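PDB 4LGO: VompD from Bartonella quintana, which probably mediates adhesion of the bacterium as a trimeric autotransporter of the outer membrane, of which this chain is an N-terminal domain with stalk-type segments. Local coordinates for residues R77-G81 against K82-S86; D121-N124 against V125-N129. All coordinates share one frame; numbering follows the deposited sequence.

Contact 1: R77-G81 against K82-S86; sequences RVIAG and KANVS
Ala83 and Ala80 close a type II' beta turn and with it a tight antiparallel beta hairpin, strand 77-80 against strand 83-86. Gly81 occupies the turn position with positive phi (60°). Lys82, the next turn residue, sends its chain away from the hairpin, its NZ hydrogen-bonding to Glu87 O of the second subunit. Ala83 then pairs with Ala80: Ala80 N donates to Ala83 O at 2.9 Å in a nearly straight bond, whereas Ala83 N reaches Ala80 O from above the carbonyl plane. Asn84 stands on the other face of the hairpin, beside Ile79 and Arg77. Its OD1 lies 3.5 Å from Ile79 CG1 and accepts from both terminal nitrogens of Arg77, with NH2 at 2.8 Å from Asn84 OD1. This end-on grip keeps OD1 close to the guanidinium plane, while the amide is turned 49° from it. Bends at chi2 (-95°) and chi3 of Arg77 fold the guanidinium back over the neighbouring strand. The other end of the amide is tied to the turn by a water, which accepts from Asn84 ND2 and donates to Gly81 O. Val85 returns to the Ala80 and Ala83 face and forms a hydrogen-bonded pair with Val78, the Val85 and Val78 CB atoms 4.0 Å apart. This buried face meets the other subunits, Val85 packing on Phe90 of the second and Ala80 of the third. Ser86 closes the segment on the Asn84 face; its OG bonds to Val88 N, and its CB lies 3.6 Å from Arg77 CD.

Contact 2: D121-N124 against V125-N129; sequences DAVN and VSQLN
Asn124 and Gln127 form a capping box at the start of helix 125-134, with Asn124 as N-cap. From the Asn124 CB, which lies next to the start of the helix simply by its place in the chain, CG sits between the backbone N and the carbonyl carbon (chi1 62°), a rotation that swings the amide over the first helical turn. At the tip, Asn124 OD1 takes two donors: Gln127 N at 3.1 Å, coming in nearly along the C=O axis, and Ser126 OG at 2.7 Å, tilted from the carbonyl plane. The cap thus supplies an acceptor to Gln127 N, which otherwise makes only a weak bond to Asn124 O among the residues of the contact. ND2 of Asn124 turns instead to Val113 O and Asn115 OD1 of the same chain, which fixes the amide's rotation. Gln127 answers with its side chain: its CG passes 3.4 Å from Asn124 OD1, and its NE2 donates to Gly116 O. Leu128 packs on Leu128 of the third subunit, and Val123 on Val123 of the second. The box closes through Gln127 OE1, which accepts from Asn124 N in its carbonyl plane, on a lone pair, at 3.1 Å and also lies 3.2 Å from Val123 CA.

In the fold
From the N terminus, the chain passes through two two-stranded sheets before reaching contact 1, the first hairpin of the five-stranded antiparallel sheet that continues to strand 102-106. Beyond the sheet, strand 108-113 and a loop lead to contact 2, where residues 121-124 pass into helix 125-134, in the part of the chain that matches the coiled stalk of trimeric autotransporter adhesins. The two follow each other along the chain, neither enclosing nor crossing the other, with centres about 32 Å apart and nearest atoms about 22 Å apart. Both contacts touch the second and third subunits. Residues 77-79 extend the sheet into the second subunit, whereas contact 2 joins the preceding loop to the stalk helix.

Contact 1: R77-G81 against K82-S86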
ATOM      1  N   ARG A  77      -4.105  -7.025  -0.373  1.00 16.07           N
ATOM      2  CA  ARG A  77      -4.447  -6.262   0.835  1.00 16.36           C
ATOM      3  C   ARG A  77      -3.212  -5.605   1.432  1.00 15.16           C
ATOM      4  O   ARG A  77      -2.153  -6.218   1.470  1.00 14.83           O
ATOM      5  CB  ARG A  77      -4.999  -7.176   1.920  1.00 18.08           C
ATOM      6  CG  ARG A  77      -6.256  -7.973   1.598  1.00 21.01           C
ATOM      7  CD  ARG A  77      -7.503  -7.255   2.075  1.00 23.83           C
ATOM      8  NE  ARG A  77      -7.650  -7.354   3.526  1.00 24.68           N
ATOM      9  CZ  ARG A  77      -7.341  -6.401   4.404  1.00 28.66           C
ATOM     10  NH1 ARG A  77      -6.871  -5.208   4.027  1.00 31.90           N
ATOM     11  NH2 ARG A  77      -7.527  -6.629   5.694  1.00 29.81           N
ATOM     12  N   VAL A  78      -3.366  -4.368   1.871  1.00 14.74           N
ATOM     13  CA  VAL A  78      -2.387  -3.727   2.771  1.00 15.44           C
ATOM     14  C   VAL A  78      -3.082  -3.437   4.090  1.00 15.57           C
ATOM     15  O   VAL A  78      -4.161  -2.864   4.097  1.00 16.42           O
ATOM     16  CB  VAL A  78      -1.791  -2.399   2.202  1.00 15.77           C
ATOM     17  CG1 VAL A  78      -0.763  -1.839   3.215  1.00 16.69           C
ATOM     18  CG2 VAL A  78      -1.214  -2.617   0.817  1.00 16.11           C
ATOM     19  N   ILE A  79      -2.487  -3.859   5.213  1.00 16.46           N
ATOM     20  CA  ILE A  79      -3.024  -3.595   6.534  1.00 17.20           C
ATOM     21  C   ILE A  79      -2.028  -2.704   7.273  1.00 17.46           C
ATOM     22  O   ILE A  79      -0.888  -3.077   7.453  1.00 17.59           O
ATOM     23  CB  ILE A  79      -3.250  -4.891   7.348  1.00 18.11           C
ATOM     24  CG1 ILE A  79      -4.143  -5.882   6.591  1.00 18.46           C
ATOM     25  CG2 ILE A  79      -3.843  -4.566   8.718  1.00 19.56           C
ATOM     26  CD1 ILE A  79      -4.249  -7.241   7.246  1.00 19.98           C
ATOM     27  N   ALA A  80      -2.461  -1.513   7.648  1.00 18.27           N
ATOM     28  CA  ALA A  80      -1.626  -0.605   8.443  1.00 19.86           C
ATOM     29  C   ALA A  80      -2.450  -0.140   9.608  1.00 21.48           C
ATOM     30  O   ALA A  80      -3.157   0.882   9.523  1.00 21.42           O
ATOM     31  CB  ALA A  80      -1.162   0.563   7.578  1.00 19.98           C
ATOM     32  N   GLY A  81      -2.403  -0.914  10.701  1.00 23.02           N
ATOM     33  CA  GLY A  81      -3.300  -0.687  11.816  1.00 25.95           C
ATOM     34  C   GLY A  81      -4.751  -0.831  11.387  1.00 25.61           C
ATOM     35  O   GLY A  81      -5.105  -1.803  10.728  1.00 24.71           O
ATOM     36  N   LYS A  82      -5.570   0.168  11.697  1.00 27.41           N
ATOM     37  CA  LYS A  82      -6.984   0.116  11.316  1.00 27.89           C
ATOM     38  C   LYS A  82      -7.224   0.560   9.879  1.00 24.74           C
ATOM     39  O   LYS A  82      -8.349   0.515   9.427  1.00 23.95           O
ATOM     40  CB  LYS A  82      -7.871   0.927  12.269  1.00 33.72           C
ATOM     41  CG  LYS A  82      -7.545   2.396  12.397  1.00 37.26           C
ATOM     42  CD  LYS A  82      -8.218   2.953  13.650  1.00 40.85           C
ATOM     43  CE  LYS A  82      -8.032   4.463  13.759  1.00 44.52           C
ATOM     44  NZ  LYS A  82      -6.725   4.812  14.395  1.00 48.57           N
ATOM     45  N   ALA A  83      -6.192   1.041   9.188  1.00 22.58           N
ATOM     46  CA  ALA A  83      -6.314   1.411   7.766  1.00 20.35           C
ATOM     47  C   ALA A  83      -6.045   0.218   6.846  1.00 20.16           C
ATOM     48  O   ALA A  83      -5.030  -0.469   6.960  1.00 20.18           O
ATOM     49  CB  ALA A  83      -5.368   2.533   7.423  1.00 20.89           C
ATOM     50  N   ASN A  84      -6.981  -0.036   5.939  1.00 19.09           N
ATOM     51  CA  ASN A  84      -6.912  -1.190   5.039  1.00 20.12           C
ATOM     52  C   ASN A  84      -7.106  -0.815   3.586  1.00 18.94           C
ATOM     53  O   ASN A  84      -8.054  -0.104   3.226  1.00 18.74           O
ATOM     54  CB  ASN A  84      -8.013  -2.202   5.404  1.00 22.33           C
ATOM     55  CG  ASN A  84      -7.710  -2.914   6.672  1.00 23.52           C
ATOM     56  OD1 ASN A  84      -7.108  -3.988   6.649  1.00 24.74           O
ATOM     57  ND2 ASN A  84      -8.051  -2.305   7.805  1.00 26.71           N
ATOM     58  N   VAL A  85      -6.200  -1.284   2.749  1.00 17.59           N
ATOM     59  CA  VAL A  85      -6.362  -1.211   1.298  1.00 16.81           C
ATOM     60  C   VAL A  85      -6.710  -2.604   0.783  1.00 17.52           C
ATOM     61  O   VAL A  85      -6.080  -3.593   1.159  1.00 18.44           O
ATOM     62  CB  VAL A  85      -5.076  -0.717   0.616  1.00 16.74           C
ATOM     63  CG1 VAL A  85      -5.270  -0.677  -0.887  1.00 16.88           C
ATOM     64  CG2 VAL A  85      -4.670   0.663   1.098  1.00 17.28           C
ATOM     65  N   SER A  86      -7.683  -2.693  -0.123  1.00 16.98           N
ATOM     66  CA  SER A  86      -8.077  -3.989  -0.674  1.00 17.45           C
ATOM     67  C   SER A  86      -8.685  -3.758  -2.028  1.00 16.82           C
ATOM     68  O   SER A  86      -8.829  -2.612  -2.426  1.00 15.40           O
ATOM     69  CB  SER A  86      -9.107  -4.656   0.219  1.00 17.73           C
ATOM     70  OG  SER A  86     -10.377  -4.085   0.083  1.00 17.56           O
TER
HETATM   71  O   HOH W   1      -7.057  -3.357  10.208  1.00 41.95           O

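Contact 2: D121-N124 against V125-N129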
ATOM      1  N   ASP A 121     -21.941  18.231  -7.783  1.00 21.70           N
ATOM      2  CA  ASP A 121     -21.022  18.588  -6.694  1.00 21.03           C
ATOM      3  C   ASP A 121     -21.739  18.609  -5.341  1.00 20.39           C
ATOM      4  O   ASP A 121     -22.913  18.987  -5.250  1.00 20.46           O
ATOM      5  CB  ASP A 121     -20.385  19.978  -6.911  1.00 21.05           C
ATOM      6  CG  ASP A 121     -19.410  20.045  -8.077  1.00 22.33           C
ATOM      7  OD1 ASP A 121     -18.968  19.013  -8.616  1.00 22.44           O
ATOM      8  OD2 ASP A 121     -19.065  21.191  -8.474  1.00 22.89           O
ATOM      9  N   ALA A 122     -21.059  18.200  -4.277  1.00 19.85           N
ATOM     10  CA  ALA A 122     -21.601  18.329  -2.939  1.00 19.75           C
ATOM     11  C   ALA A 122     -21.813  19.800  -2.612  1.00 20.28           C
ATOM     12  O   ALA A 122     -21.113  20.658  -3.148  1.00 20.47           O
ATOM     13  CB  ALA A 122     -20.649  17.728  -1.917  1.00 20.53           C
ATOM     14  N   VAL A 123     -22.757  20.071  -1.718  1.00 21.33           N
ATOM     15  CA  VAL A 123     -22.946  21.431  -1.193  1.00 22.14           C
ATOM     16  C   VAL A 123     -22.501  21.529   0.259  1.00 22.68           C
ATOM     17  O   VAL A 123     -22.529  20.552   1.020  1.00 23.40           O
ATOM     18  CB  VAL A 123     -24.393  21.922  -1.323  1.00 23.79           C
ATOM     19  CG1 VAL A 123     -24.754  22.109  -2.793  1.00 25.20           C
ATOM     20  CG2 VAL A 123     -25.338  20.983  -0.653  1.00 25.48           C
ATOM     21  N   ASN A 124     -22.105  22.737   0.657  1.00 21.92           N
ATOM     22  CA  ASN A 124     -21.750  22.965   2.026  1.00 22.95           C
ATOM     23  C   ASN A 124     -22.805  23.826   2.751  1.00 22.96           C
ATOM     24  O   ASN A 124     -23.799  24.298   2.161  1.00 22.52           O
ATOM     25  CB  ASN A 124     -20.322  23.502   2.142  1.00 23.98           C
ATOM     26  CG  ASN A 124     -20.133  24.838   1.456  1.00 24.39           C
ATOM     27  OD1 ASN A 124     -21.034  25.681   1.437  1.00 25.45           O
ATOM     28  ND2 ASN A 124     -18.947  25.060   0.940  1.00 25.32           N
ATOM     29  N   VAL A 125     -22.613  23.929   4.051  1.00 24.76           N
ATOM     30  CA  VAL A 125     -23.488  24.679   4.918  1.00 25.20           C
ATOM     31  C   VAL A 125     -23.605  26.119   4.455  1.00 25.06           C
ATOM     32  O   VAL A 125     -24.700  26.678   4.505  1.00 24.18           O
ATOM     33  CB  VAL A 125     -23.008  24.611   6.371  1.00 27.21           C
ATOM     34  CG1 VAL A 125     -23.749  25.616   7.254  1.00 28.83           C
ATOM     35  CG2 VAL A 125     -23.160  23.175   6.899  1.00 27.99           C
ATOM     36  N   SER A 126     -22.505  26.717   3.996  1.00 25.51           N
ATOM     37  CA  SER A 126     -22.594  28.124   3.504  1.00 26.66           C
ATOM     38  C   SER A 126     -23.613  28.270   2.367  1.00 25.39           C
ATOM     39  O   SER A 126     -24.334  29.266   2.267  1.00 25.76           O
ATOM     40  CB  SER A 126     -21.228  28.676   3.071  1.00 28.70           C
ATOM     41  OG  SER A 126     -20.875  28.311   1.744  1.00 29.61           O
ATOM     42  N   GLN A 127     -23.698  27.241   1.530  1.00 24.71           N
ATOM     43  CA  GLN A 127     -24.611  27.250   0.424  1.00 24.41           C
ATOM     44  C   GLN A 127     -26.041  27.041   0.902  1.00 24.71           C
ATOM     45  O   GLN A 127     -26.947  27.660   0.357  1.00 24.92           O
ATOM     46  CB  GLN A 127     -24.178  26.192  -0.617  1.00 23.61           C
ATOM     47  CG  GLN A 127     -22.872  26.572  -1.290  1.00 24.90           C
ATOM     48  CD  GLN A 127     -22.412  25.546  -2.302  1.00 25.01           C
ATOM     49  OE1 GLN A 127     -22.000  24.439  -1.938  1.00 23.82           O
ATOM     50  NE2 GLN A 127     -22.429  25.935  -3.570  1.00 25.54           N
ATOM     51  N   LEU A 128     -26.240  26.164   1.895  1.00 25.58           N
ATOM     52  CA  LEU A 128     -27.560  25.955   2.517  1.00 26.93           C
ATOM     53  C   LEU A 128     -28.022  27.256   3.165  1.00 27.56           C
ATOM     54  O   LEU A 128     -29.167  27.661   2.985  1.00 28.82           O
ATOM     55  CB  LEU A 128     -27.538  24.802   3.522  1.00 28.28           C
ATOM     56  CG  LEU A 128     -28.838  24.504   4.272  1.00 30.06           C
ATOM     57  CD1 LEU A 128     -29.956  24.190   3.292  1.00 31.26           C
ATOM     58  CD2 LEU A 128     -28.672  23.392   5.292  1.00 32.13           C
ATOM     59  N   ASN A 129     -27.100  27.953   3.836  1.00 27.86           N
ATOM     60  CA  ASN A 129     -27.399  29.278   4.401  1.00 29.41           C
ATOM     61  C   ASN A 129     -27.720  30.341   3.329  1.00 29.59           C
ATOM     62  O   ASN A 129     -28.613  31.180   3.550  1.00 28.97           O
ATOM     63  CB  ASN A 129     -26.269  29.775   5.322  1.00 30.80           C
ATOM     64  CG  ASN A 129     -26.149  28.953   6.594  1.00 32.24           C
ATOM     65  OD1 ASN A 129     -27.087  28.256   6.993  1.00 32.75           O
ATOM     66  ND2 ASN A 129     -25.004  29.054   7.257  1.00 34.32           N
TER